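Local coordinates for putative deoxyribonuclease yjjV (Escherichia coli, PDB 1ZZM), which probably hydrolyses ester bonds, as a TatD-type metal-dependent hydrolase that binds two divalent metal cations per subunit, at residues Leu202-Phe216 and Asn221-Leu233. Residues are numbered along the deposited sequence; the frame is centred on the assembly and turned at random.
Sequences LLLETDAPDMPLNGF and NRPEQAARVFAVL
L204 packs against A226 and V229, where the last strand of a TatD-type TIM barrel meets the helix that follows it. Strand 202-204 and helix 226-233 run roughly antiparallel, at 143°. This is the tight, buried side. L204 CD1 lies 3.6 Å from V229 CG1, and the two side chains lie alongside each other, pointing opposite ways. T206 CG2 packs on the backbone at A226, 3.4 Å from A226 N. T206 OG1 accepts from A208 N in an ST turn and is hydrogen-bonded to D7. The next residue, D207, is a zinc ligand with H9, H11 and E97.

N221 ties the loop beyond D207 to the chain entering the helix. Its backbone N donates to P209 O. Its CG stands anti to the backbone N (chi1 -164°), which carries the amide in under the loop. There ND2 donates to D210 O at 3.1 Å, in the carbonyl plane. On the other branch, OD1 accepts from a water that also takes L213 N and Q225 NE2.

The outer side is looser. R228 is exposed, and F216, reached through a type II turn from L213, is partly so. F216 CZ lies over one face of the R228 guanidinium, the planes 34° apart. Q225 NE2 sits over the centre of the F216 ring, 3.3 Å above its plane. Replacing F216 by an alanine would probably uncover that guanidinium face and leave Q225 NE2 without the ring face beneath it. The other end of the same amide, Q225 OE1, accepts from R228 NE at 2.8 Å.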
loop_
_atom_site.group_PDB
_atom_site.type_symbol
_atom_site.label_atom_id
_atom_site.label_comp_id
_atom_site.label_asym_id
_atom_site.label_seq_id
_atom_site.Cartn_x
_atom_site.Cartn_y
_atom_site.Cartn_z
ATOM N N LEU A 202 5.397 -9.553 5.780
ATOM C CA LEU A 202 4.508 -8.488 6.247
ATOM C C LEU A 202 4.999 -7.035 6.180
ATOM O O LEU A 202 6.160 -6.753 6.431
ATOM C CB LEU A 202 4.120 -8.767 7.702
ATOM C CG LEU A 202 3.620 -10.182 8.017
ATOM C CD1 LEU A 202 3.203 -10.253 9.495
ATOM C CD2 LEU A 202 2.448 -10.551 7.098
ATOM N N LEU A 203 4.091 -6.128 5.812
ATOM C CA LEU A 203 4.398 -4.702 5.821
ATOM C C LEU A 203 3.292 -4.069 6.666
ATOM O O LEU A 203 2.169 -4.605 6.743
ATOM C CB LEU A 203 4.354 -4.071 4.422
ATOM C CG LEU A 203 5.449 -4.524 3.464
ATOM C CD1 LEU A 203 5.327 -3.684 2.167
ATOM C CD2 LEU A 203 6.792 -4.324 4.070
ATOM N N LEU A 204 3.598 -2.931 7.272
ATOM C CA LEU A 204 2.613 -2.230 8.105
ATOM C C LEU A 204 1.995 -1.061 7.317
ATOM O O LEU A 204 2.666 -0.423 6.527
ATOM C CB LEU A 204 3.303 -1.685 9.357
ATOM C CG LEU A 204 2.402 -1.184 10.479
ATOM C CD1 LEU A 204 1.675 -2.396 11.108
ATOM C CD2 LEU A 204 3.282 -0.508 11.550
ATOM N N GLU A 205 0.716 -0.780 7.528
ATOM C CA GLU A 205 0.082 0.327 6.801
ATOM C C GLU A 205 -1.195 0.725 7.489
ATOM O O GLU A 205 -1.603 0.074 8.457
ATOM C CB GLU A 205 -0.313 -0.091 5.384
ATOM C CG GLU A 205 -1.477 -1.088 5.408
ATOM C CD GLU A 205 -1.980 -1.473 4.036
ATOM O OE1 GLU A 205 -1.248 -2.151 3.302
ATOM O OE2 GLU A 205 -3.118 -1.105 3.694
ATOM N N THR A 206 -1.825 1.792 6.985
ATOM C CA THR A 206 -3.146 2.221 7.472
ATOM C C THR A 206 -4.203 2.395 6.367
ATOM O O THR A 206 -5.398 2.197 6.610
ATOM C CB THR A 206 -3.153 3.600 8.196
ATOM O OG1 THR A 206 -2.686 4.612 7.288
ATOM C CG2 THR A 206 -2.302 3.562 9.498
ATOM N N ASP A 207 -3.761 2.766 5.168
ATOM C CA ASP A 207 -4.633 3.127 4.048
ATOM C C ASP A 207 -5.423 4.382 4.482
ATOM O O ASP A 207 -6.511 4.654 3.974
ATOM C CB ASP A 207 -5.619 2.012 3.612
ATOM C CG ASP A 207 -6.258 2.303 2.231
ATOM O OD1 ASP A 207 -5.710 3.119 1.466
ATOM O OD2 ASP A 207 -7.297 1.715 1.881
ATOM N N ALA A 208 -4.885 5.149 5.430
ATOM C CA ALA A 208 -5.601 6.366 5.867
ATOM C C ALA A 208 -5.816 7.292 4.673
ATOM O O ALA A 208 -4.947 7.434 3.815
ATOM C CB ALA A 208 -4.809 7.100 6.971
ATOM N N PRO A 209 -6.932 8.035 4.661
ATOM C CA PRO A 209 -8.001 8.108 5.654
ATOM C C PRO A 209 -9.029 6.984 5.647
ATOM O O PRO A 209 -9.959 7.007 6.444
ATOM C CB PRO A 209 -8.621 9.476 5.350
ATOM C CG PRO A 209 -8.623 9.460 3.882
ATOM C CD PRO A 209 -7.221 8.939 3.536
ATOM N N ASP A 210 -8.895 6.009 4.759
ATOM C CA ASP A 210 -9.890 4.918 4.765
ATOM C C ASP A 210 -9.493 3.813 5.754
ATOM O O ASP A 210 -8.483 3.949 6.457
ATOM C CB ASP A 210 -10.048 4.342 3.352
ATOM C CG ASP A 210 -10.503 5.394 2.336
ATOM O OD1 ASP A 210 -11.184 6.375 2.731
ATOM O OD2 ASP A 210 -10.202 5.234 1.131
ATOM N N MET A 211 -10.296 2.743 5.806
ATOM C CA MET A 211 -10.053 1.598 6.693
ATOM C C MET A 211 -9.847 1.963 8.185
ATOM O O MET A 211 -8.853 1.587 8.807
ATOM C CB MET A 211 -8.858 0.773 6.138
ATOM C CG MET A 211 -9.079 0.254 4.660
ATOM S SD MET A 211 -7.775 -0.830 3.839
ATOM C CE MET A 211 -8.259 -2.468 4.428
ATOM N N PRO A 212 -10.806 2.703 8.791
ATOM C CA PRO A 212 -10.696 3.093 10.208
ATOM C C PRO A 212 -10.561 1.866 11.102
ATOM O O PRO A 212 -11.143 0.820 10.799
ATOM C CB PRO A 212 -12.004 3.867 10.462
ATOM C CG PRO A 212 -12.955 3.284 9.463
ATOM C CD PRO A 212 -12.071 3.185 8.219
ATOM N N LEU A 213 -9.787 1.956 12.177
ATOM C CA LEU A 213 -9.643 0.785 13.046
ATOM C C LEU A 213 -10.872 0.596 13.953
ATOM O O LEU A 213 -11.666 1.534 14.174
ATOM C CB LEU A 213 -8.390 0.889 13.910
ATOM C CG LEU A 213 -7.031 0.534 13.293
ATOM C CD1 LEU A 213 -6.693 1.441 12.070
ATOM C CD2 LEU A 213 -5.989 0.661 14.361
ATOM N N ASN A 214 -11.009 -0.623 14.472
ATOM C CA ASN A 214 -12.114 -0.992 15.364
ATOM C C ASN A 214 -12.150 -0.056 16.569
ATOM O O ASN A 214 -11.180 0.037 17.318
ATOM C CB ASN A 214 -11.949 -2.441 15.849
ATOM C CG ASN A 214 -13.226 -2.998 16.463
ATOM O OD1 ASN A 214 -14.182 -2.263 16.669
ATOM N ND2 ASN A 214 -13.248 -4.297 16.738
ATOM N N GLY A 215 -13.269 0.640 16.743
ATOM C CA GLY A 215 -13.396 1.554 17.869
ATOM C C GLY A 215 -13.109 2.993 17.488
ATOM O O GLY A 215 -13.176 3.896 18.338
ATOM N N PHE A 216 -12.791 3.206 16.210
ATOM C CA PHE A 216 -12.476 4.528 15.697
ATOM C C PHE A 216 -13.262 4.843 14.461
ATOM O O PHE A 216 -12.908 5.734 13.705
ATOM C CB PHE A 216 -10.979 4.635 15.390
ATOM C CG PHE A 216 -10.118 4.551 16.605
ATOM C CD1 PHE A 216 -9.748 3.319 17.130
ATOM C CD2 PHE A 216 -9.726 5.711 17.270
ATOM C CE1 PHE A 216 -9.006 3.239 18.299
ATOM C CE2 PHE A 216 -8.990 5.640 18.433
ATOM C CZ PHE A 216 -8.627 4.398 18.954
ATOM N N ASN A 221 -9.262 7.827 9.292
ATOM C CA ASN A 221 -8.148 7.051 9.808
ATOM C C ASN A 221 -6.942 7.984 9.616
ATOM O O ASN A 221 -6.966 8.879 8.782
ATOM C CB ASN A 221 -7.964 5.768 8.969
ATOM C CG ASN A 221 -7.088 4.744 9.664
ATOM O OD1 ASN A 221 -6.761 4.898 10.826
ATOM N ND2 ASN A 221 -6.728 3.668 8.954
ATOM N N ARG A 222 -5.887 7.775 10.384
ATOM C CA ARG A 222 -4.702 8.622 10.304
ATOM C C ARG A 222 -3.477 7.711 10.387
ATOM O O ARG A 222 -3.535 6.641 10.983
ATOM C CB ARG A 222 -4.710 9.634 11.469
ATOM C CG ARG A 222 -5.936 10.539 11.500
ATOM C CD ARG A 222 -5.736 11.653 12.551
ATOM N NE ARG A 222 -4.582 12.490 12.243
ATOM C CZ ARG A 222 -4.627 13.591 11.498
ATOM N NH1 ARG A 222 -5.777 13.998 11.004
ATOM N NH2 ARG A 222 -3.513 14.271 11.219
ATOM N N PRO A 223 -2.349 8.125 9.789
ATOM C CA PRO A 223 -1.149 7.276 9.820
ATOM C C PRO A 223 -0.614 6.885 11.185
ATOM O O PRO A 223 -0.016 5.816 11.315
ATOM C CB PRO A 223 -0.139 8.056 8.955
ATOM C CG PRO A 223 -0.592 9.505 9.157
ATOM C CD PRO A 223 -2.097 9.397 9.088
ATOM N N GLU A 224 -0.845 7.699 12.219
ATOM C CA GLU A 224 -0.352 7.317 13.537
ATOM C C GLU A 224 -1.032 6.029 14.003
ATOM O O GLU A 224 -0.538 5.367 14.907
ATOM C CB GLU A 224 -0.576 8.437 14.588
ATOM C CG GLU A 224 -1.980 8.971 14.615
ATOM C CD GLU A 224 -2.177 10.117 13.649
ATOM O OE1 GLU A 224 -1.586 10.092 12.544
ATOM O OE2 GLU A 224 -2.926 11.056 13.981
ATOM N N GLN A 225 -2.160 5.679 13.389
ATOM C CA GLN A 225 -2.872 4.472 13.772
ATOM C C GLN A 225 -2.062 3.238 13.396
ATOM O O GLN A 225 -2.402 2.141 13.808
ATOM C CB GLN A 225 -4.275 4.433 13.133
ATOM C CG GLN A 225 -5.266 5.471 13.738
ATOM C CD GLN A 225 -5.715 5.056 15.118
ATOM O OE1 GLN A 225 -4.906 4.955 16.040
ATOM N NE2 GLN A 225 -7.009 4.779 15.263
ATOM N N ALA A 226 -0.982 3.412 12.633
ATOM C CA ALA A 226 -0.154 2.264 12.296
ATOM C C ALA A 226 0.413 1.669 13.594
ATOM O O ALA A 226 0.614 0.460 13.689
ATOM C CB ALA A 226 0.992 2.667 11.360
ATOM N N ALA A 227 0.698 2.530 14.573
ATOM C CA ALA A 227 1.252 2.076 15.864
ATOM C C ALA A 227 0.260 1.166 16.572
ATOM O O ALA A 227 0.655 0.210 17.262
ATOM C CB ALA A 227 1.583 3.283 16.771
ATOM N N ARG A 228 -1.025 1.470 16.396
ATOM C CA ARG A 228 -2.102 0.678 16.991
ATOM C C ARG A 228 -2.245 -0.650 16.203
ATOM O O ARG A 228 -2.429 -1.733 16.795
ATOM C CB ARG A 228 -3.382 1.507 16.957
ATOM C CG ARG A 228 -4.464 1.111 17.946
ATOM C CD ARG A 228 -5.679 2.047 17.817
ATOM N NE ARG A 228 -5.414 3.402 18.305
ATOM C CZ ARG A 228 -5.346 3.736 19.593
ATOM N NH1 ARG A 228 -5.519 2.817 20.540
ATOM N NH2 ARG A 228 -5.114 4.993 19.938
ATOM N N VAL A 229 -2.138 -0.591 14.872
ATOM C CA VAL A 229 -2.209 -1.819 14.068
ATOM C C VAL A 229 -1.089 -2.736 14.564
ATOM O O VAL A 229 -1.305 -3.917 14.789
ATOM C CB VAL A 229 -1.978 -1.534 12.558
ATOM C CG1 VAL A 229 -1.873 -2.868 11.739
ATOM C CG2 VAL A 229 -3.115 -0.721 12.031
ATOM N N PHE A 230 0.091 -2.160 14.782
ATOM C CA PHE A 230 1.239 -2.917 15.258
ATOM C C PHE A 230 0.968 -3.595 16.607
ATOM O O PHE A 230 1.343 -4.756 16.820
ATOM C CB PHE A 230 2.470 -1.999 15.376
ATOM C CG PHE A 230 3.662 -2.664 16.023
ATOM C CD1 PHE A 230 4.441 -3.575 15.307
ATOM C CD2 PHE A 230 3.992 -2.391 17.337
ATOM C CE1 PHE A 230 5.538 -4.203 15.898
ATOM C CE2 PHE A 230 5.077 -3.006 17.941
ATOM C CZ PHE A 230 5.863 -3.925 17.211
ATOM N N ALA A 231 0.335 -2.871 17.526
ATOM C CA ALA A 231 0.039 -3.438 18.846
ATOM C C ALA A 231 -0.854 -4.654 18.659
ATOM O O ALA A 231 -0.676 -5.668 19.314
ATOM C CB ALA A 231 -0.655 -2.396 19.745
ATOM N N VAL A 232 -1.821 -4.565 17.760
ATOM C CA VAL A 232 -2.692 -5.702 17.525
ATOM C C VAL A 232 -1.942 -6.840 16.844
ATOM O O VAL A 232 -2.160 -8.019 17.153
ATOM C CB VAL A 232 -3.895 -5.272 16.700
ATOM C CG1 VAL A 232 -4.741 -6.471 16.312
ATOM C CG2 VAL A 232 -4.720 -4.286 17.515
ATOM N N LEU A 233 -1.061 -6.497 15.907
ATOM C CA LEU A 233 -0.270 -7.525 15.219
ATOM C C LEU A 233 0.567 -8.290 16.239
ATOM O O LEU A 233 0.767 -9.491 16.114
ATOM C CB LEU A 233 0.666 -6.892 14.194
ATOM C CG LEU A 233 1.585 -7.849 13.420
ATOM C CD1 LEU A 233 0.755 -8.833 12.610
ATOM C CD2 LEU A 233 2.527 -7.022 12.479
HETATM O O HOH W 1 -8.517 4.546 12.860
#